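Local structure of ferric-siderophore receptor protein (Streptomyces coelicolor, 2X4L) at residues P208-V220 with A242-N254. The protein probably binds ferric siderophores outside the cell membrane and delivers them for uptake. Numbering follows the deposited sequence.
Sequences PDLFYVSGTNLSV and ATGGWFESLSWEN
L218 sets its CD1 methyl over the face of the W246 indole, 3.4 Å from the centroid of the five-membered ring and almost on its normal, a CH-pi contact. The methyl settles into the recess between that face and the backbone of G245, which has no side chain; CD1 lies 3.8 Å from G245 C. CB of L218 covers the six-membered half, 3.6 Å from CE3 of W246. A second indole closes the other end: CB of F211 stands over the six-membered ring of W252, and the F211 ring, its CG anti to the backbone N (chi1 -177°), turns an edge toward it.

Between these ends, strands 210-214 and 247-251 pair antiparallel, adding 247-251 to the mixed sheet beside 200-206. F211 N to L250 O and V213 N to E248 O, with their reciprocal bonds, all measure 2.8 Å. V213 CG2 abuts L250 CD1 at 3.7 Å; E248 reaches K257 and Y258. On the other face the Y212 and F247 side chains run alongside each other, their rings oblique, planes at 64°.

Backbone bonds thus fix the register, while leucine and aromatic fits shape both ends, supplemented by a weak G215 N to W246 O bond and by S207 O, which binds W252 NE1.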
ATOM      1  N   PRO A 208      -0.947 -12.752  15.575  1.00 22.99           N
ATOM      2  CA  PRO A 208      -0.908 -13.879  16.528  1.00 23.82           C
ATOM      3  C   PRO A 208      -2.134 -14.796  16.535  1.00 25.64           C
ATOM      4  O   PRO A 208      -1.954 -16.042  16.509  1.00 29.24           O
ATOM      5  CB  PRO A 208      -0.753 -13.213  17.883  1.00 23.34           C
ATOM      6  CG  PRO A 208      -0.006 -11.885  17.541  1.00 18.87           C
ATOM      7  CD  PRO A 208      -0.495 -11.483  16.131  1.00 21.42           C
ATOM      8  N   ASP A 209      -3.342 -14.226  16.483  1.00 27.70           N
ATOM      9  CA  ASP A 209      -4.467 -15.169  16.481  1.00 28.86           C
ATOM     10  C   ASP A 209      -4.917 -15.739  15.195  1.00 27.35           C
ATOM     11  O   ASP A 209      -5.488 -16.837  15.172  1.00 28.62           O
ATOM     12  CB  ASP A 209      -5.633 -14.663  17.294  1.00 32.12           C
ATOM     13  CG  ASP A 209      -5.254 -14.479  18.748  1.00 39.95           C
ATOM     14  OD1 ASP A 209      -4.834 -15.479  19.423  1.00 45.87           O
ATOM     15  OD2 ASP A 209      -5.308 -13.297  19.180  1.00 45.34           O
ATOM     16  N   LEU A 210      -4.564 -15.057  14.087  1.00 22.52           N
ATOM     17  CA  LEU A 210      -5.197 -15.384  12.858  1.00 20.47           C
ATOM     18  C   LEU A 210      -4.233 -15.130  11.746  1.00 17.48           C
ATOM     19  O   LEU A 210      -3.425 -14.171  11.781  1.00 19.87           O
ATOM     20  CB  LEU A 210      -6.425 -14.460  12.649  1.00 18.28           C
ATOM     21  CG  LEU A 210      -7.570 -14.752  13.648  1.00 21.67           C
ATOM     22  CD1 LEU A 210      -8.569 -13.649  13.705  1.00 22.99           C
ATOM     23  CD2 LEU A 210      -8.234 -16.135  13.351  1.00 23.29           C
ATOM     24  N   PHE A 211      -4.397 -15.982  10.784  1.00 17.36           N
ATOM     25  CA  PHE A 211      -3.761 -15.736   9.471  1.00 15.67           C
ATOM     26  C   PHE A 211      -4.858 -15.300   8.532  1.00 16.78           C
ATOM     27  O   PHE A 211      -5.887 -15.995   8.355  1.00 17.72           O
ATOM     28  CB  PHE A 211      -3.191 -17.032   9.013  1.00 17.80           C
ATOM     29  CG  PHE A 211      -2.427 -16.950   7.703  1.00 16.77           C
ATOM     30  CD1 PHE A 211      -1.039 -16.720   7.701  1.00 21.26           C
ATOM     31  CD2 PHE A 211      -3.071 -17.149   6.523  1.00 19.75           C
ATOM     32  CE1 PHE A 211      -0.361 -16.707   6.481  1.00 19.55           C
ATOM     33  CE2 PHE A 211      -2.356 -17.120   5.273  1.00 21.35           C
ATOM     34  CZ  PHE A 211      -0.996 -16.967   5.313  1.00 17.37           C
ATOM     35  N   TYR A 212      -4.657 -14.157   7.901  1.00 11.66           N
ATOM     36  CA  TYR A 212      -5.742 -13.624   7.013  1.00 11.75           C
ATOM     37  C   TYR A 212      -5.432 -13.913   5.545  1.00 10.72           C
ATOM     38  O   TYR A 212      -4.340 -13.541   5.089  1.00 11.67           O
ATOM     39  CB  TYR A 212      -5.835 -12.137   7.225  1.00 11.02           C
ATOM     40  CG  TYR A 212      -6.012 -11.713   8.652  1.00 13.94           C
ATOM     41  CD1 TYR A 212      -7.194 -11.962   9.230  1.00 15.15           C
ATOM     42  CD2 TYR A 212      -4.985 -11.131   9.387  1.00 14.96           C
ATOM     43  CE1 TYR A 212      -7.447 -11.630  10.561  1.00 19.24           C
ATOM     44  CE2 TYR A 212      -5.204 -10.724  10.716  1.00 16.61           C
ATOM     45  CZ  TYR A 212      -6.455 -11.033  11.263  1.00 18.64           C
ATOM     46  OH  TYR A 212      -6.701 -10.694  12.572  1.00 21.53           O
ATOM     47  N   VAL A 213      -6.378 -14.510   4.837  1.00 11.29           N
ATOM     48  CA  VAL A 213      -6.197 -14.796   3.382  1.00 11.55           C
ATOM     49  C   VAL A 213      -7.017 -13.755   2.669  1.00 12.45           C
ATOM     50  O   VAL A 213      -8.233 -13.706   2.763  1.00 12.70           O
ATOM     51  CB  VAL A 213      -6.648 -16.186   2.972  1.00 12.75           C
ATOM     52  CG1 VAL A 213      -6.299 -16.374   1.529  1.00 13.93           C
ATOM     53  CG2 VAL A 213      -5.898 -17.271   3.776  1.00 15.15           C
ATOM     54  N   SER A 214      -6.368 -12.937   1.878  1.00 10.16           N
ATOM     55  CA  SER A 214      -7.097 -11.927   1.083  1.00  9.68           C
ATOM     56  C   SER A 214      -7.578 -12.531  -0.208  1.00 11.58           C
ATOM     57  O   SER A 214      -6.872 -13.309  -0.892  1.00 13.45           O
ATOM     58  CB  SER A 214      -6.152 -10.739   0.701  1.00 10.32           C
ATOM     59  OG  SER A 214      -5.907  -9.944   1.851  1.00 10.62           O
ATOM     60  N   GLY A 215      -8.742 -12.058  -0.641  1.00  9.71           N
ATOM     61  CA  GLY A 215      -9.177 -12.215  -2.017  1.00 10.29           C
ATOM     62  C   GLY A 215      -8.657 -11.040  -2.838  1.00 10.78           C
ATOM     63  O   GLY A 215      -8.198 -10.046  -2.277  1.00 10.84           O
ATOM     64  N   THR A 216      -8.733 -11.158  -4.160  1.00 11.85           N
ATOM     65  CA  THR A 216      -8.226 -10.120  -5.052  1.00 11.84           C
ATOM     66  C   THR A 216      -9.124  -8.884  -5.084  1.00 11.70           C
ATOM     67  O   THR A 216      -8.646  -7.766  -5.275  1.00 11.80           O
ATOM     68  CB  THR A 216      -8.051 -10.649  -6.490  1.00 14.36           C
ATOM     69  OG1 THR A 216      -9.289 -11.206  -6.950  1.00 13.40           O
ATOM     70  CG2 THR A 216      -6.971 -11.718  -6.536  1.00 13.28           C
ATOM     71  N   ASN A 217     -10.424  -9.090  -4.903  1.00 11.24           N
ATOM     72  CA  ASN A 217     -11.387  -7.996  -4.959  1.00 11.71           C
ATOM     73  C   ASN A 217     -11.242  -7.003  -3.808  1.00 12.48           C
ATOM     74  O   ASN A 217     -11.182  -7.395  -2.641  1.00 12.03           O
ATOM     75  CB  ASN A 217     -12.816  -8.542  -5.002  1.00 12.44           C
ATOM     76  CG  ASN A 217     -13.842  -7.468  -5.305  1.00 15.02           C
ATOM     77  OD1 ASN A 217     -13.700  -6.711  -6.266  1.00 18.88           O
ATOM     78  ND2 ASN A 217     -14.884  -7.397  -4.485  1.00 15.05           N
ATOM     79  N   LEU A 218     -11.172  -5.719  -4.144  1.00 11.74           N
ATOM     80  CA  LEU A 218     -11.110  -4.667  -3.134  1.00 11.41           C
ATOM     81  C   LEU A 218      -9.715  -4.067  -2.951  1.00 12.87           C
ATOM     82  O   LEU A 218      -9.583  -2.920  -2.526  1.00 11.99           O
ATOM     83  CB  LEU A 218     -11.634  -5.186  -1.793  1.00 11.57           C
ATOM     84  CG  LEU A 218     -13.135  -5.477  -1.718  1.00 12.00           C
ATOM     85  CD1 LEU A 218     -13.622  -5.419  -0.278  1.00 12.96           C
ATOM     86  CD2 LEU A 218     -13.915  -4.508  -2.593  1.00 13.84           C
ATOM     87  N   SER A 219      -8.676  -4.849  -3.221  1.00 11.77           N
ATOM     88  CA  SER A 219      -7.307  -4.369  -3.045  1.00 11.15           C
ATOM     89  C   SER A 219      -6.774  -3.839  -4.367  1.00 10.99           C
ATOM     90  O   SER A 219      -7.012  -4.440  -5.414  1.00 12.71           O
ATOM     91  CB  SER A 219      -6.407  -5.488  -2.521  1.00 12.13           C
ATOM     92  OG  SER A 219      -6.750  -5.841  -1.192  1.00 11.90           O
ATOM     93  N   VAL A 220      -6.060  -2.716  -4.336  1.00 11.29           N
ATOM     94  CA  VAL A 220      -5.576  -2.131  -5.628  1.00 11.77           C
ATOM     95  C   VAL A 220      -4.498  -2.960  -6.263  1.00 11.52           C
ATOM     96  O   VAL A 220      -4.408  -3.080  -7.505  1.00 11.99           O
ATOM     97  CB  VAL A 220      -5.184  -0.626  -5.490  1.00 11.32           C
ATOM     98  CG1 VAL A 220      -6.499   0.115  -5.155  1.00 11.47           C
ATOM     99  CG2 VAL A 220      -4.102  -0.429  -4.497  1.00 14.20           C
ATOM    100  N   ALA A 242     -17.215 -11.830   6.963  1.00 12.73           N
ATOM    101  CA  ALA A 242     -17.006 -11.146   8.241  1.00 15.23           C
ATOM    102  C   ALA A 242     -16.163  -9.834   8.164  1.00 14.05           C
ATOM    103  O   ALA A 242     -16.077  -9.020   9.146  1.00 16.99           O
ATOM    104  CB  ALA A 242     -16.356 -12.115   9.276  1.00 18.69           C
ATOM    105  N   THR A 243     -15.597  -9.569   7.021  1.00 13.89           N
ATOM    106  CA  THR A 243     -14.873  -8.357   6.786  1.00 14.38           C
ATOM    107  C   THR A 243     -15.485  -7.637   5.596  1.00 14.98           C
ATOM    108  O   THR A 243     -14.828  -6.791   4.995  1.00 16.28           O
ATOM    109  CB  THR A 243     -13.362  -8.587   6.526  1.00 15.69           C
ATOM    110  OG1 THR A 243     -13.232  -9.349   5.325  1.00 15.36           O
ATOM    111  CG2 THR A 243     -12.735  -9.257   7.706  1.00 17.76           C
ATOM    112  N   GLY A 244     -16.746  -7.933   5.210  1.00 13.12           N
ATOM    113  CA  GLY A 244     -17.390  -7.205   4.069  1.00 13.72           C
ATOM    114  C   GLY A 244     -16.689  -7.473   2.743  1.00 13.06           C
ATOM    115  O   GLY A 244     -16.860  -6.718   1.785  1.00 16.49           O
ATOM    116  N   GLY A 245     -16.003  -8.598   2.646  1.00 12.14           N
ATOM    117  CA  GLY A 245     -15.487  -9.051   1.407  1.00 11.51           C
ATOM    118  C   GLY A 245     -13.986  -8.892   1.225  1.00 12.65           C
ATOM    119  O   GLY A 245     -13.495  -9.212   0.170  1.00 12.80           O
ATOM    120  N   TRP A 246     -13.285  -8.381   2.236  1.00 12.25           N
ATOM    121  CA  TRP A 246     -11.809  -8.175   2.098  1.00 13.31           C
ATOM    122  C   TRP A 246     -11.022  -9.470   2.250  1.00  9.60           C
ATOM    123  O   TRP A 246     -10.294  -9.847   1.330  1.00 13.42           O
ATOM    124  CB  TRP A 246     -11.297  -7.153   3.108  1.00 12.99           C
ATOM    125  CG  TRP A 246     -11.599  -5.722   2.734  1.00 13.60           C
ATOM    126  CD1 TRP A 246     -12.658  -4.951   3.168  1.00 15.80           C
ATOM    127  CD2 TRP A 246     -10.775  -4.845   1.937  1.00 12.03           C
ATOM    128  NE1 TRP A 246     -12.584  -3.665   2.639  1.00 16.32           N
ATOM    129  CE2 TRP A 246     -11.435  -3.578   1.881  1.00 13.62           C
ATOM    130  CE3 TRP A 246      -9.590  -4.993   1.206  1.00  9.54           C
ATOM    131  CZ2 TRP A 246     -10.910  -2.490   1.158  1.00 12.46           C
ATOM    132  CZ3 TRP A 246      -9.109  -3.893   0.500  1.00 10.92           C
ATOM    133  CH2 TRP A 246      -9.757  -2.713   0.477  1.00 12.42           C
ATOM    134  N   PHE A 247     -11.196 -10.171   3.349  1.00 10.22           N
ATOM    135  CA  PHE A 247     -10.356 -11.351   3.600  1.00 10.71           C
ATOM    136  C   PHE A 247     -11.060 -12.349   4.482  1.00 11.68           C
ATOM    137  O   PHE A 247     -12.104 -12.029   5.158  1.00 13.30           O
ATOM    138  CB  PHE A 247      -8.952 -10.964   4.199  1.00 14.14           C
ATOM    139  CG  PHE A 247      -9.016 -10.133   5.415  1.00 14.39           C
ATOM    140  CD1 PHE A 247      -9.219 -10.756   6.676  1.00 16.44           C
ATOM    141  CD2 PHE A 247      -8.870  -8.778   5.359  1.00 20.40           C
ATOM    142  CE1 PHE A 247      -9.312 -10.005   7.843  1.00 18.54           C
ATOM    143  CE2 PHE A 247      -9.009  -7.985   6.541  1.00 25.43           C
ATOM    144  CZ  PHE A 247      -9.175  -8.608   7.782  1.00 22.27           C
ATOM    145  N   GLU A 248     -10.488 -13.555   4.464  1.00 11.31           N
ATOM    146  CA  GLU A 248     -10.958 -14.675   5.315  1.00 10.92           C
ATOM    147  C   GLU A 248      -9.981 -14.822   6.462  1.00 11.39           C
ATOM    148  O   GLU A 248      -8.734 -14.717   6.273  1.00 14.81           O
ATOM    149  CB  GLU A 248     -10.917 -15.947   4.505  1.00 11.35           C
ATOM    150  CG  GLU A 248     -11.342 -17.221   5.299  1.00 11.74           C
ATOM    151  CD  GLU A 248     -11.307 -18.431   4.461  1.00 15.88           C
ATOM    152  OE1 GLU A 248     -10.727 -18.425   3.364  1.00 17.69           O
ATOM    153  OE2 GLU A 248     -11.811 -19.446   4.986  1.00 17.14           O
ATOM    154  N   SER A 249     -10.487 -15.025   7.681  1.00 14.67           N
ATOM    155  CA  SER A 249      -9.618 -15.264   8.873  1.00 16.51           C
ATOM    156  C   SER A 249      -9.509 -16.742   9.090  1.00 16.16           C
ATOM    157  O   SER A 249     -10.535 -17.449   9.222  1.00 18.83           O
ATOM    158  CB  SER A 249     -10.215 -14.601  10.104  1.00 19.59           C
ATOM    159  OG  SER A 249     -10.358 -13.223   9.872  1.00 25.24           O
ATOM    160  N   LEU A 250      -8.291 -17.212   9.229  1.00 17.29           N
ATOM    161  CA  LEU A 250      -8.075 -18.615   9.521  1.00 18.91           C
ATOM    162  C   LEU A 250      -7.286 -18.770  10.819  1.00 19.63           C
ATOM    163  O   LEU A 250      -6.322 -18.037  11.108  1.00 18.38           O
ATOM    164  CB  LEU A 250      -7.260 -19.242   8.425  1.00 19.99           C
ATOM    165  CG  LEU A 250      -7.929 -19.357   7.056  1.00 24.35           C
ATOM    166  CD1 LEU A 250      -6.794 -19.903   6.143  1.00 24.05           C
ATOM    167  CD2 LEU A 250      -9.129 -20.283   7.132  1.00 31.94           C
ATOM    168  N   SER A 251      -7.605 -19.825  11.574  1.00 19.35           N
ATOM    169  CA  SER A 251      -6.738 -20.147  12.737  1.00 21.30           C
ATOM    170  C   SER A 251      -5.397 -20.627  12.261  1.00 22.28           C
ATOM    171  O   SER A 251      -5.290 -21.131  11.133  1.00 22.97           O
ATOM    172  CB  SER A 251      -7.381 -21.276  13.586  1.00 21.14           C
ATOM    173  OG  SER A 251      -8.583 -20.800  14.129  1.00 29.86           O
ATOM    174  N   TRP A 252      -4.372 -20.458  13.099  1.00 21.97           N
ATOM    175  CA  TRP A 252      -3.062 -20.819  12.621  1.00 26.52           C
ATOM    176  C   TRP A 252      -2.972 -22.273  12.251  1.00 27.47           C
ATOM    177  O   TRP A 252      -2.258 -22.666  11.341  1.00 28.25           O
ATOM    178  CB  TRP A 252      -2.030 -20.469  13.662  1.00 26.45           C
ATOM    179  CG  TRP A 252      -1.576 -19.057  13.488  1.00 22.80           C
ATOM    180  CD1 TRP A 252      -1.887 -18.029  14.274  1.00 31.21           C
ATOM    181  CD2 TRP A 252      -0.747 -18.551  12.436  1.00 25.41           C
ATOM    182  NE1 TRP A 252      -1.323 -16.866  13.777  1.00 28.36           N
ATOM    183  CE2 TRP A 252      -0.613 -17.171  12.657  1.00 26.56           C
ATOM    184  CE3 TRP A 252      -0.116 -19.139  11.348  1.00 24.31           C
ATOM    185  CZ2 TRP A 252       0.151 -16.332  11.821  1.00 23.18           C
ATOM    186  CZ3 TRP A 252       0.643 -18.296  10.458  1.00 24.70           C
ATOM    187  CH2 TRP A 252       0.747 -16.918  10.728  1.00 26.01           C
ATOM    188  N   GLU A 253      -3.700 -23.103  12.996  1.00 30.16           N
ATOM    189  CA  GLU A 253      -3.707 -24.510  12.683  1.00 31.07           C
ATOM    190  C   GLU A 253      -4.416 -24.801  11.389  1.00 28.03           C
ATOM    191  O   GLU A 253      -4.305 -25.895  10.901  1.00 28.65           O
ATOM    192  CB  GLU A 253      -4.262 -25.375  13.859  1.00 33.22           C
ATOM    193  CG  GLU A 253      -5.658 -25.039  14.320  1.00 38.24           C
ATOM    194  CD  GLU A 253      -5.718 -23.901  15.399  1.00 45.43           C
ATOM    195  OE1 GLU A 253      -4.736 -23.073  15.527  1.00 38.48           O
ATOM    196  OE2 GLU A 253      -6.773 -23.852  16.118  1.00 48.56           O
ATOM    197  N   ASN A 254      -5.086 -23.821  10.756  1.00 26.35           N
ATOM    198  CA  ASN A 254      -5.787 -24.104   9.508  1.00 25.21           C
ATOM    199  C   ASN A 254      -5.211 -23.332   8.294  1.00 23.65           C
ATOM    200  O   ASN A 254      -5.863 -23.207   7.196  1.00 22.20           O
ATOM    201  CB  ASN A 254      -7.280 -23.777   9.578  1.00 25.54           C
ATOM    202  CG  ASN A 254      -8.031 -24.172   8.265  1.00 32.58           C
ATOM    203  OD1 ASN A 254      -7.634 -25.138   7.521  1.00 40.16           O
ATOM    204  ND2 ASN A 254      -9.138 -23.432   7.974  1.00 37.00           N
TER
HETATM  205  O   HOH W   1     -11.222  -9.949  -1.561  1.00  7.94           O